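Local coordinates for protein peptide synthetase, module 7 (PDB 4TX3) that probably serves in a multimodular peptide synthetase as a condensation-type domain, a member of the CoA-dependent acyltransferase clan, at residues B[248-253]-B[444-449]; B[266-271]-B[318-323]; B[260-265]-B[365-370]; B[401-406]-B[414-419]; B[238-243]-B[434-439]. All blocks are in the same frame, centred on the assembly; numbering follows the deposited sequence.

Contact 1 of 5, residues B[248-253]-B[444-449]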
# COMPACT_ATOMS: atom_id res chain seq x y z
N ALA B 248 -4.17 25.53 4.11
CA ALA B 248 -4.26 25.69 2.66
C ALA B 248 -3.51 26.92 2.15
O ALA B 248 -2.91 26.89 1.07
CB ALA B 248 -5.73 25.73 2.22
N ARG B 249 -3.53 28.01 2.92
CA ARG B 249 -2.74 29.20 2.57
C ARG B 249 -1.23 28.92 2.57
O ARG B 249 -0.50 29.44 1.73
CB ARG B 249 -3.03 30.35 3.53
CG ARG B 249 -4.20 31.21 3.11
CD ARG B 249 -3.74 32.39 2.27
NE ARG B 249 -3.82 33.66 3.00
CZ ARG B 249 -3.14 34.75 2.66
NH1 ARG B 249 -2.32 34.72 1.61
NH2 ARG B 249 -3.27 35.86 3.38
N LEU B 250 -0.78 28.11 3.52
CA LEU B 250 0.61 27.68 3.58
C LEU B 250 1.00 26.91 2.33
O LEU B 250 2.11 27.04 1.83
CB LEU B 250 0.86 26.80 4.79
CG LEU B 250 1.65 27.38 5.95
CD1 LEU B 250 1.94 26.25 6.91
CD2 LEU B 250 2.94 28.03 5.47
N ALA B 251 0.08 26.09 1.84
CA ALA B 251 0.32 25.31 0.64
C ALA B 251 0.43 26.20 -0.60
O ALA B 251 1.10 25.84 -1.56
CB ALA B 251 -0.78 24.27 0.46
N GLU B 252 -0.22 27.36 -0.59
CA GLU B 252 -0.15 28.26 -1.74
C GLU B 252 1.28 28.75 -1.97
O GLU B 252 1.73 28.86 -3.11
CB GLU B 252 -1.07 29.45 -1.57
CG GLU B 252 -2.53 29.16 -1.83
CD GLU B 252 -3.44 30.13 -1.11
OE1 GLU B 252 -4.46 29.68 -0.55
OE2 GLU B 252 -3.12 31.35 -1.07
N ALA B 253 1.98 29.04 -0.88
CA ALA B 253 3.39 29.40 -0.99
C ALA B 253 4.29 28.17 -1.18
O ALA B 253 5.49 28.32 -1.32
CB ALA B 253 3.82 30.20 0.23
N GLU B 444 0.35 30.00 11.57
CA GLU B 444 -0.74 30.89 11.10
C GLU B 444 -0.23 32.22 10.51
O GLU B 444 -0.56 32.56 9.36
CB GLU B 444 -1.72 31.16 12.24
CG GLU B 444 -2.46 29.92 12.71
CD GLU B 444 -3.14 30.11 14.06
OE1 GLU B 444 -2.77 31.08 14.78
OE2 GLU B 444 -4.03 29.31 14.40
N GLN B 445 0.58 32.96 11.28
CA GLN B 445 1.15 34.24 10.83
C GLN B 445 1.89 34.13 9.50
O GLN B 445 1.76 34.96 8.61
CB GLN B 445 2.12 34.80 11.87
CG GLN B 445 1.54 34.89 13.26
CD GLN B 445 2.59 35.19 14.30
OE1 GLN B 445 3.53 35.96 14.06
NE2 GLN B 445 2.45 34.57 15.47
N VAL B 446 2.67 33.08 9.40
CA VAL B 446 3.55 32.91 8.27
C VAL B 446 2.70 32.50 7.06
O VAL B 446 3.00 32.86 5.92
CB VAL B 446 4.66 31.88 8.65
CG1 VAL B 446 4.80 30.82 7.62
CG2 VAL B 446 5.98 32.60 8.92
N ALA B 447 1.60 31.79 7.32
CA ALA B 447 0.63 31.46 6.26
C ALA B 447 -0.03 32.70 5.68
O ALA B 447 -0.16 32.83 4.46
CB ALA B 447 -0.42 30.53 6.78
N GLU B 448 -0.48 33.61 6.54
CA GLU B 448 -1.09 34.84 6.05
C GLU B 448 -0.05 35.81 5.46
O GLU B 448 -0.29 36.45 4.43
CB GLU B 448 -1.87 35.52 7.17
CG GLU B 448 -2.03 37.02 6.97
CD GLU B 448 -3.39 37.56 7.40
OE1 GLU B 448 -3.79 37.29 8.56
OE2 GLU B 448 -4.06 38.23 6.58
N ASP B 449 1.12 35.88 6.09
CA ASP B 449 2.16 36.84 5.69
C ASP B 449 3.53 36.18 5.49
O ASP B 449 4.40 36.28 6.35
CB ASP B 449 2.27 37.94 6.74
CG ASP B 449 3.29 38.98 6.37
OD1 ASP B 449 3.66 39.08 5.16
OD2 ASP B 449 3.72 39.70 7.31
O HOH W 1 1.03 31.51 2.20

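Contact 2 of 5, residues B[266-271]-B[318-323]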
# COMPACT_ATOMS: atom_id res chain seq x y z
N GLN B 266 9.32 22.85 8.64
CA GLN B 266 10.67 22.85 9.17
C GLN B 266 11.21 24.28 9.26
O GLN B 266 11.89 24.63 10.23
CB GLN B 266 11.58 21.99 8.30
CG GLN B 266 12.97 21.91 8.82
CD GLN B 266 13.80 20.96 8.01
OE1 GLN B 266 13.26 20.20 7.21
NE2 GLN B 266 15.13 21.01 8.18
N ALA B 267 10.89 25.09 8.25
CA ALA B 267 11.29 26.50 8.27
C ALA B 267 10.68 27.20 9.49
O ALA B 267 11.39 27.78 10.31
CB ALA B 267 10.86 27.19 7.00
N ALA B 268 9.36 27.11 9.59
CA ALA B 268 8.62 27.76 10.65
C ALA B 268 9.13 27.39 12.05
O ALA B 268 9.34 28.26 12.90
CB ALA B 268 7.13 27.43 10.52
N LEU B 269 9.33 26.09 12.28
CA LEU B 269 9.87 25.61 13.55
C LEU B 269 11.26 26.18 13.84
O LEU B 269 11.58 26.53 14.99
CB LEU B 269 9.92 24.08 13.57
CG LEU B 269 10.58 23.43 14.79
CD1 LEU B 269 9.82 23.71 16.07
CD2 LEU B 269 10.74 21.93 14.59
N ALA B 270 12.10 26.27 12.80
CA ALA B 270 13.43 26.83 12.97
C ALA B 270 13.33 28.30 13.38
O ALA B 270 14.11 28.78 14.22
CB ALA B 270 14.27 26.67 11.68
N MET B 271 12.38 29.03 12.80
CA MET B 271 12.18 30.43 13.19
C MET B 271 11.70 30.50 14.63
O MET B 271 12.06 31.43 15.37
CB MET B 271 11.16 31.12 12.27
CG MET B 271 11.69 31.41 10.89
SD MET B 271 10.34 31.89 9.80
CE MET B 271 10.46 33.69 9.82
N PRO B 318 15.90 36.71 8.61
CA PRO B 318 15.30 36.28 7.35
C PRO B 318 13.76 36.29 7.34
O PRO B 318 13.11 35.99 8.35
CB PRO B 318 15.80 34.83 7.20
CG PRO B 318 16.78 34.61 8.33
CD PRO B 318 16.46 35.59 9.38
N THR B 319 13.18 36.64 6.20
CA THR B 319 11.76 36.38 5.98
C THR B 319 11.53 34.87 6.03
O THR B 319 12.47 34.08 5.81
CB THR B 319 11.29 36.87 4.62
OG1 THR B 319 11.89 36.06 3.60
CG2 THR B 319 11.69 38.32 4.42
N PHE B 320 10.29 34.48 6.32
CA PHE B 320 9.90 33.07 6.27
C PHE B 320 10.32 32.44 4.96
O PHE B 320 10.91 31.36 4.94
CB PHE B 320 8.39 32.92 6.46
CG PHE B 320 7.88 31.55 6.14
CD1 PHE B 320 8.16 30.48 6.98
CD2 PHE B 320 7.12 31.32 5.00
CE1 PHE B 320 7.70 29.20 6.67
CE2 PHE B 320 6.65 30.05 4.69
CZ PHE B 320 6.93 28.99 5.52
N LEU B 321 10.02 33.14 3.87
CA LEU B 321 10.33 32.65 2.53
C LEU B 321 11.84 32.47 2.34
O LEU B 321 12.28 31.52 1.69
CB LEU B 321 9.78 33.59 1.46
CG LEU B 321 8.29 33.60 1.18
CD1 LEU B 321 8.01 34.72 0.19
CD2 LEU B 321 7.84 32.26 0.63
N GLU B 322 12.63 33.38 2.91
CA GLU B 322 14.08 33.22 2.87
C GLU B 322 14.51 31.96 3.65
O GLU B 322 15.45 31.26 3.22
CB GLU B 322 14.78 34.47 3.41
CG GLU B 322 14.81 35.61 2.36
CD GLU B 322 15.13 37.00 2.93
OE1 GLU B 322 14.87 37.26 4.13
OE2 GLU B 322 15.65 37.84 2.15
N VAL B 323 13.83 31.67 4.75
CA VAL B 323 14.18 30.49 5.54
C VAL B 323 13.85 29.20 4.78
O VAL B 323 14.64 28.25 4.77
CB VAL B 323 13.47 30.47 6.89
CG1 VAL B 323 13.82 29.19 7.64
CG2 VAL B 323 13.85 31.70 7.71

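Contact 3 of 5, residues B[260-265]-B[365-370]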
# COMPACT_ATOMS: atom_id res chain seq x y z
N ASP B 260 7.78 21.54 -0.56
CA ASP B 260 6.61 20.85 -0.03
C ASP B 260 6.37 21.21 1.43
O ASP B 260 7.20 21.85 2.08
CB ASP B 260 6.79 19.33 -0.19
CG ASP B 260 8.09 18.84 0.42
OD1 ASP B 260 9.02 19.67 0.59
OD2 ASP B 260 8.18 17.63 0.73
N MET B 261 5.22 20.78 1.94
CA MET B 261 4.81 21.12 3.30
C MET B 261 5.83 20.71 4.39
O MET B 261 6.02 21.47 5.34
CB MET B 261 3.45 20.48 3.60
CG MET B 261 2.88 20.88 4.93
SD MET B 261 2.41 22.63 4.93
CE MET B 261 1.42 22.76 3.42
N PRO B 262 6.46 19.52 4.29
CA PRO B 262 7.41 19.19 5.37
C PRO B 262 8.52 20.22 5.52
O PRO B 262 8.96 20.49 6.64
CB PRO B 262 7.99 17.84 4.93
CG PRO B 262 6.91 17.23 4.09
CD PRO B 262 6.25 18.37 3.37
N GLN B 263 8.95 20.82 4.42
CA GLN B 263 10.02 21.82 4.50
C GLN B 263 9.50 23.18 5.00
O GLN B 263 10.21 23.90 5.70
CB GLN B 263 10.71 21.97 3.14
CG GLN B 263 11.37 20.70 2.63
CD GLN B 263 12.07 20.91 1.29
OE1 GLN B 263 11.75 21.82 0.53
NE2 GLN B 263 13.05 20.06 1.00
N LEU B 264 8.26 23.52 4.66
CA LEU B 264 7.64 24.75 5.15
C LEU B 264 7.55 24.76 6.67
O LEU B 264 7.85 25.76 7.31
CB LEU B 264 6.25 24.95 4.57
CG LEU B 264 6.14 25.23 3.07
CD1 LEU B 264 4.73 25.64 2.74
CD2 LEU B 264 7.08 26.30 2.65
N VAL B 265 7.12 23.63 7.22
CA VAL B 265 6.97 23.49 8.67
C VAL B 265 8.35 23.46 9.32
O VAL B 265 8.56 23.98 10.42
CB VAL B 265 6.16 22.21 9.03
CG1 VAL B 265 6.10 22.01 10.53
CG2 VAL B 265 4.75 22.28 8.43
N LEU B 365 11.42 16.53 13.69
CA LEU B 365 10.17 16.89 13.03
C LEU B 365 9.72 15.84 12.03
O LEU B 365 10.47 15.42 11.15
CB LEU B 365 10.29 18.24 12.34
CG LEU B 365 9.10 18.68 11.49
CD1 LEU B 365 7.84 18.74 12.31
CD2 LEU B 365 9.38 20.02 10.87
N GLN B 366 8.47 15.42 12.17
CA GLN B 366 7.85 14.45 11.29
C GLN B 366 6.55 15.05 10.72
O GLN B 366 5.67 15.42 11.48
CB GLN B 366 7.56 13.16 12.07
CG GLN B 366 7.93 11.89 11.36
CD GLN B 366 9.42 11.70 11.19
OE1 GLN B 366 10.24 12.17 12.00
NE2 GLN B 366 9.79 11.02 10.12
N VAL B 367 6.46 15.18 9.41
CA VAL B 367 5.26 15.67 8.78
C VAL B 367 4.83 14.65 7.75
O VAL B 367 5.38 14.61 6.66
CB VAL B 367 5.46 17.03 8.09
CG1 VAL B 367 4.21 17.41 7.29
CG2 VAL B 367 5.78 18.11 9.11
N ARG B 368 3.86 13.81 8.10
CA ARG B 368 3.45 12.73 7.21
C ARG B 368 2.06 12.96 6.63
O ARG B 368 1.27 13.76 7.14
CB ARG B 368 3.48 11.39 7.95
CG ARG B 368 2.31 11.22 8.90
CD ARG B 368 2.25 9.84 9.53
NE ARG B 368 0.93 9.60 10.12
CZ ARG B 368 -0.08 9.02 9.49
NH1 ARG B 368 0.08 8.61 8.23
NH2 ARG B 368 -1.25 8.85 10.10
N GLU B 369 1.75 12.24 5.55
CA GLU B 369 0.41 12.25 4.97
C GLU B 369 -0.55 11.33 5.73
O GLU B 369 -0.11 10.46 6.48
CB GLU B 369 0.46 11.83 3.50
CG GLU B 369 -0.40 12.68 2.62
CD GLU B 369 0.25 14.00 2.32
OE1 GLU B 369 1.47 14.10 2.57
OE2 GLU B 369 -0.44 14.93 1.85
N GLU B 370 -1.86 11.55 5.54
CA GLU B 370 -2.91 10.65 6.03
C GLU B 370 -2.59 9.23 5.64
O GLU B 370 -1.90 9.02 4.66
CB GLU B 370 -4.25 11.02 5.42
CG GLU B 370 -5.21 11.72 6.31
CD GLU B 370 -6.30 12.38 5.50
OE1 GLU B 370 -6.10 12.55 4.27
OE2 GLU B 370 -7.35 12.73 6.10

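Contact 4 of 5, residues B[401-406]-B[414-419]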
# COMPACT_ATOMS: atom_id res chain seq x y z
N PHE B 401 8.23 16.49 17.12
CA PHE B 401 6.93 16.84 16.58
C PHE B 401 6.50 15.79 15.58
O PHE B 401 7.27 15.43 14.69
CB PHE B 401 6.99 18.21 15.88
CG PHE B 401 7.19 19.38 16.82
CD1 PHE B 401 8.46 19.73 17.25
CD2 PHE B 401 6.12 20.15 17.23
CE1 PHE B 401 8.65 20.81 18.08
CE2 PHE B 401 6.32 21.23 18.07
CZ PHE B 401 7.58 21.56 18.48
N ALA B 402 5.26 15.31 15.76
CA ALA B 402 4.64 14.39 14.80
C ALA B 402 3.34 15.00 14.26
O ALA B 402 2.30 15.01 14.94
CB ALA B 402 4.37 13.05 15.46
N LEU B 403 3.41 15.52 13.04
CA LEU B 403 2.29 16.20 12.40
C LEU B 403 1.78 15.42 11.21
O LEU B 403 2.58 14.91 10.41
CB LEU B 403 2.69 17.61 11.93
CG LEU B 403 3.40 18.58 12.88
CD1 LEU B 403 3.42 19.94 12.24
CD2 LEU B 403 2.74 18.63 14.24
N THR B 404 0.46 15.35 11.09
CA THR B 404 -0.21 14.68 9.98
C THR B 404 -1.05 15.66 9.16
O THR B 404 -1.94 16.31 9.69
CB THR B 404 -1.14 13.56 10.47
OG1 THR B 404 -0.37 12.58 11.17
CG2 THR B 404 -1.86 12.89 9.29
N GLU B 405 -0.77 15.74 7.86
CA GLU B 405 -1.61 16.49 6.92
C GLU B 405 -2.90 15.75 6.62
O GLU B 405 -2.86 14.64 6.10
CB GLU B 405 -0.86 16.73 5.59
CG GLU B 405 0.30 17.72 5.63
CD GLU B 405 0.71 18.17 4.22
OE1 GLU B 405 1.40 17.40 3.51
OE2 GLU B 405 0.32 19.30 3.82
N ARG B 406 -4.05 16.36 6.95
CA ARG B 406 -5.35 15.84 6.53
C ARG B 406 -5.68 16.33 5.13
O ARG B 406 -5.26 17.42 4.73
CB ARG B 406 -6.47 16.28 7.47
CG ARG B 406 -6.40 15.75 8.89
CD ARG B 406 -6.40 14.26 8.87
NE ARG B 406 -6.34 13.71 10.22
CZ ARG B 406 -6.13 12.42 10.47
NH1 ARG B 406 -5.94 11.57 9.46
NH2 ARG B 406 -6.08 11.99 11.73
N ASP B 414 -6.80 19.98 4.42
CA ASP B 414 -7.93 20.08 5.32
C ASP B 414 -7.54 20.12 6.81
O ASP B 414 -8.27 19.63 7.66
CB ASP B 414 -8.87 18.90 5.07
CG ASP B 414 -10.30 19.22 5.43
OD1 ASP B 414 -10.78 20.32 5.04
OD2 ASP B 414 -10.93 18.39 6.11
N GLY B 415 -6.40 20.73 7.12
CA GLY B 415 -5.93 20.87 8.49
C GLY B 415 -4.71 20.02 8.82
O GLY B 415 -4.54 18.92 8.28
N ILE B 416 -3.84 20.52 9.70
CA ILE B 416 -2.77 19.67 10.20
C ILE B 416 -3.02 19.31 11.66
O ILE B 416 -3.29 20.17 12.49
CB ILE B 416 -1.40 20.32 10.06
CG1 ILE B 416 -1.14 20.71 8.61
CG2 ILE B 416 -0.33 19.36 10.56
CD1 ILE B 416 0.20 21.44 8.37
N GLU B 417 -2.93 18.01 11.95
CA GLU B 417 -3.25 17.45 13.25
C GLU B 417 -2.01 16.74 13.79
O GLU B 417 -1.24 16.16 13.03
CB GLU B 417 -4.44 16.48 13.10
CG GLU B 417 -4.81 15.63 14.30
CD GLU B 417 -6.14 14.87 14.09
OE1 GLU B 417 -6.30 14.21 13.02
OE2 GLU B 417 -7.04 14.94 14.97
N GLY B 418 -1.77 16.81 15.09
CA GLY B 418 -0.57 16.17 15.60
C GLY B 418 -0.27 16.30 17.07
O GLY B 418 -1.12 16.71 17.86
N ALA B 419 0.95 15.94 17.42
CA ALA B 419 1.35 15.95 18.81
C ALA B 419 2.83 16.27 18.94
O ALA B 419 3.62 15.97 18.05
CB ALA B 419 1.06 14.61 19.44

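Contact 5 of 5, residues B[238-243]-B[434-439]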
# COMPACT_ATOMS: atom_id res chain seq x y z
N VAL B 238 1.53 16.46 23.98
CA VAL B 238 0.53 17.51 23.91
C VAL B 238 0.01 17.55 22.47
O VAL B 238 0.79 17.49 21.52
CB VAL B 238 1.09 18.91 24.32
CG1 VAL B 238 1.57 18.90 25.75
CG2 VAL B 238 2.24 19.34 23.42
N ALA B 239 -1.31 17.61 22.32
CA ALA B 239 -1.91 17.67 21.00
C ALA B 239 -1.71 19.04 20.40
O ALA B 239 -1.28 19.98 21.07
CB ALA B 239 -3.40 17.34 21.06
N LEU B 240 -2.05 19.16 19.13
CA LEU B 240 -1.71 20.34 18.38
C LEU B 240 -2.53 20.32 17.10
O LEU B 240 -2.58 19.29 16.42
CB LEU B 240 -0.20 20.32 18.11
CG LEU B 240 0.55 21.19 17.12
CD1 LEU B 240 2.01 21.00 17.42
CD2 LEU B 240 0.28 20.77 15.69
N ARG B 241 -3.16 21.45 16.77
CA ARG B 241 -3.87 21.56 15.50
C ARG B 241 -3.57 22.87 14.76
O ARG B 241 -3.47 23.91 15.38
CB ARG B 241 -5.38 21.44 15.71
CG ARG B 241 -6.14 21.32 14.38
CD ARG B 241 -7.64 21.63 14.45
NE ARG B 241 -8.15 21.85 13.09
CZ ARG B 241 -8.53 20.87 12.28
NH1 ARG B 241 -8.49 19.60 12.68
NH2 ARG B 241 -8.96 21.16 11.05
N LEU B 242 -3.43 22.78 13.44
CA LEU B 242 -3.48 23.91 12.51
C LEU B 242 -4.73 23.81 11.65
O LEU B 242 -4.94 22.79 10.99
CB LEU B 242 -2.24 23.93 11.61
CG LEU B 242 -2.22 25.03 10.55
CD1 LEU B 242 -2.14 26.43 11.20
CD2 LEU B 242 -1.06 24.80 9.59
N ASP B 243 -5.57 24.85 11.65
CA ASP B 243 -6.88 24.77 10.98
C ASP B 243 -6.72 24.65 9.46
O ASP B 243 -5.64 24.89 8.93
CB ASP B 243 -7.74 26.00 11.33
CG ASP B 243 -8.29 25.94 12.75
OD1 ASP B 243 -8.47 24.82 13.29
OD2 ASP B 243 -8.56 27.02 13.34
N SER B 434 3.05 25.37 25.61
CA SER B 434 3.42 26.67 25.06
C SER B 434 4.13 26.54 23.71
O SER B 434 3.79 27.23 22.74
CB SER B 434 4.32 27.43 26.03
OG SER B 434 3.68 27.58 27.28
N LEU B 435 5.11 25.65 23.67
CA LEU B 435 5.82 25.36 22.44
C LEU B 435 4.88 24.93 21.35
O LEU B 435 4.95 25.45 20.24
CB LEU B 435 6.86 24.26 22.66
CG LEU B 435 8.30 24.76 22.79
CD1 LEU B 435 9.19 23.60 23.17
CD2 LEU B 435 8.75 25.42 21.48
N ALA B 436 3.99 23.99 21.66
CA ALA B 436 3.04 23.49 20.67
C ALA B 436 2.15 24.61 20.18
O ALA B 436 1.98 24.79 18.97
CB ALA B 436 2.21 22.35 21.22
N ARG B 437 1.60 25.38 21.11
CA ARG B 437 0.71 26.48 20.73
C ARG B 437 1.44 27.58 19.95
O ARG B 437 0.88 28.17 19.01
CB ARG B 437 0.00 27.05 21.96
CG ARG B 437 -1.10 26.13 22.50
CD ARG B 437 -1.59 26.53 23.89
NE ARG B 437 -2.35 27.77 23.88
CZ ARG B 437 -2.37 28.66 24.87
NH1 ARG B 437 -1.64 28.44 25.97
NH2 ARG B 437 -3.10 29.76 24.77
N ARG B 438 2.69 27.86 20.31
CA ARG B 438 3.45 28.87 19.58
C ARG B 438 3.78 28.40 18.15
O ARG B 438 3.74 29.20 17.21
CB ARG B 438 4.71 29.24 20.35
CG ARG B 438 4.42 30.33 21.35
CD ARG B 438 5.40 30.39 22.49
NE ARG B 438 5.04 31.48 23.39
CZ ARG B 438 5.50 31.62 24.63
NH1 ARG B 438 6.35 30.72 25.14
NH2 ARG B 438 5.11 32.64 25.38
N LEU B 439 4.05 27.11 17.98
CA LEU B 439 4.33 26.61 16.64
C LEU B 439 3.10 26.79 15.76
O LEU B 439 3.23 27.19 14.59
CB LEU B 439 4.78 25.14 16.67
CG LEU B 439 4.95 24.54 15.26
CD1 LEU B 439 6.02 25.28 14.43
CD2 LEU B 439 5.25 23.06 15.32

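Contact 1 of 5, residues B[248-253]-B[444-449]
The carbonyl oxygens of Arg249 and Ala447 are joined by a single water, which gives one hydrogen to each helix. It lies 2.6 Å from Arg249 O and 2.9 Å from Ala447 O, bridging two backbone acceptors that could not bond to each other. Ala447 belongs to the last turn of its helix, just before the chain leaves helical geometry at Asp449, and the water serves its carbonyl there.

Beside this bridge the bent side chain of Arg249 reaches over the same helix end. One face of its guanidinium is turned to Ala447 O, which stands above the plane and toward the rim. Arg249 NH2 comes to 3.2 Å from Glu448 O, but the angle is too poor for a hydrogen bond, and Glu448 OE2 at 4.1 Å from Arg249 NH2 is a loose attraction of opposite charges, short of a salt bridge.

Helices 244-255 and 429-448 of the condensation fold cross here at 52°, their axes 8.4 Å apart. The small Ala447 faces the other helix at the crossing, its CB 3.9 Å from Leu250 CG. Next to it in sequence, Val446 CG1 meets Leu250 CD2 at 4.0 Å, the two side chains crossing obliquely. Phe320 of helix 320-334 packs against both Leu250 and Val446, on the apolar side of the crossing, while Arg249 and Glu448 form the exposed side.

Contact 2 of 5, residues B[266-271]-B[318-323]
Met271 brings its sulfur to the rim of the Phe320 ring, not over a face: SD is 5.2 Å from the ring centroid and 89° off the ring normal. This edge-on Met-aromatic contact ties helix 261-278 to the first turn of helix 320-334 in the buried helical layer of the condensation fold. The thioether chain crosses the phenylalanine side chain at about a right angle, and a bend at chi3 (99°) carries its terminal methyl past the ring to the backbone, where Met271 CE lies 3.6 Å from Phe320 N.

Further along the same rim, Ala268 N lies in the ring plane near CE1. Ala267 CB comes obliquely to Phe320 CE1 and also packs beside Val323, at 3.6 Å from CG1. The other branch of that valine, CG2, is 3.9 Å from Met271 CG, so the two methyls of Val323 straddle neighbouring turns of the facing helix. Were Met271 cut back to an alanine, the edge of Phe320 would probably lose its sulfur neighbour, and a gap would open beside Val323 CG2 and the start of helix 320-334.

That start is fixed by a capping box. Glu322 N donates to Thr319 OG1 at 2.9 Å, and in return Thr319 N reaches the anti side of the carboxylate, 2.7 Å from Glu322 OE1.

Contact 3 of 5, residues B[260-265]-B[365-370]
Val367 projects from its strand into the first turn of helix 261-278, its CB 4.0 Å from Pro262 CA and its CG2 4.1 Å from Val265 CB. The contact is helix-on-sheet packing in an alpha/beta layer, with helix and strand running at 151°, close to antiparallel. With CG1 anti to the backbone N (chi1 173°), the two branches of Val367 part: CG1 lies over Pro262 and, more distantly, Met261 CG, whereas CG2 turns to Val265. The proline ring also grazes the strand backbone, Pro262 CG lying 4.0 Å from Val367 O.

The second apolar step is two residues back along the strand, on the same face. Leu365 CD2 approaches Val265 CG1 to 3.9 Å, and these side chains cross at about a right angle. Val265 therefore sits between both strand residues, its CB against one and its CG1 against the other. With a glycine in place of Val367, Pro262 and Val265 are likely to lose the branched side chain between them, leaving little but the Leu365 contact to press this turn on the strand.

Behind this first shell, backbone hydrogen bonds from Gln366 and Arg368 to strand 399-407 hold the strand in the sheet. From the helix side, Val265 also rests on Leu403. Gln366, which leaves the strand away from the helix, bonds through its side-chain NE2 to Thr287 O.

Contact 4 of 5, residues B[401-406]-B[414-419]
Strands 399-407 and 413-423 pair as an antiparallel beta hairpin in the middle of a four-stranded mixed sheet, and Ala402 and Ala419 form one of its hydrogen-bonded pairs. Ala402 N donates to Ala419 O at 2.9 Å, and Ala419 N returns the bond. Thr404 and Glu417 repeat the pattern, with Thr404 N at 2.7 Å from Glu417 O.

Past Glu405 the pairing shifts. Arg406 N still donates to Gly415 O, but Arg406 O takes its hydrogen from Asp414 N, while Gly415 N has a weak bond to His247. The positive phi of Gly415 (110°) would force a side chain against the preceding carbonyl. At Gly418 the limit comes from the partner strand: a CB there would probably run into Ala402 O and Leu403 CD2.

In this sheet of the condensation fold the two faces differ. On the side of helix 261-278, Leu403 CB meets Ile416 CG2 at 3.7 Å, a diagonal apolar contact, and the carboxylate of Glu405 bonds to His247. On the other face a side-on salt bridge joins Arg406 to Glu417, NE at 2.8 Å and NH2 at 2.6 Å both reaching the single oxygen OE1. That oxygen lies in the guanidinium plane, yet the carboxylate itself is turned 75° from it. Glu417 comes in on an extended chain, whereas Arg406 bends at chi2 (-58°) to present its edge.

Contact 5 of 5, residues B[238-243]-B[434-439]
Ala436 CB points from its helix into the space between two strand side chains, Val238 and Leu240, which both reach toward it. Val238 CG2 is 3.7 Å away from Ala436 CB, and Leu240 CD1 lies 4.0 Å from the same methyl. With chi1 at -62°, CG2 of Val238 stands between the backbone N and the carbonyl carbon, and this is the branch that touches. In Leu240, CG is anti to the backbone N (chi1 166°), extending the side chain so that CD1 touches Ala436 and also comes near the backbone carbonyl oxygen of that residue. The same CD1 just reaches the next turn, 4.4 Å from Leu439 CD2.

Strand 235-242 and helix 429-448 run almost parallel here, 8° apart with axes 8.3 Å distant, in the layer of the condensation fold where helices cover the four-stranded sheet. The small alanine probably lets the strand's leucine and valine come this close to the helix surface. Strand alternation turns Val238 and Leu240 inward and Ala239 away; backbone bonds from Val238, Leu240 and Leu242 to strand 413-423 hold the strand in the sheet and so fix which face these residues present.

Deeper in the layer, Leu240 continues onto Leu403 and Leu439 onto Phe401, both of strand 399-407. On the exposed side of the strand's end, Arg241 makes a local salt bridge with Asp243: Arg241 NE lies 3.0 Å from Asp243 OD1, whose anti lone pair it uses, with the oxygen at the guanidinium edge.

Contacts 3 and 5 pack helices on the sheet that contact 4 helps build, and contacts 1 and 2 join those helices to others. Gln366 O is 2.7 Å from Leu403 N between contacts 3 and 4, and Ile416 O is 2.8 Å from Leu242 N between contacts 4 and 5; the centres of contacts 3 and 4 are about 8 Å apart, those of contacts 4 and 5 about 10 Å. Contacts 2 and 3 use successive turns of helix 261-278, and contacts 1 and 5 lie along helix 429-448, their centres about 16 Å apart. Phe320 of contact 2 also touches contact 1, its CD1 3.4 Å from Val446 CG1. Leu269 CD1, 3.7 Å from Phe401 CE1, connects contact 2 to the hairpin of contact 4.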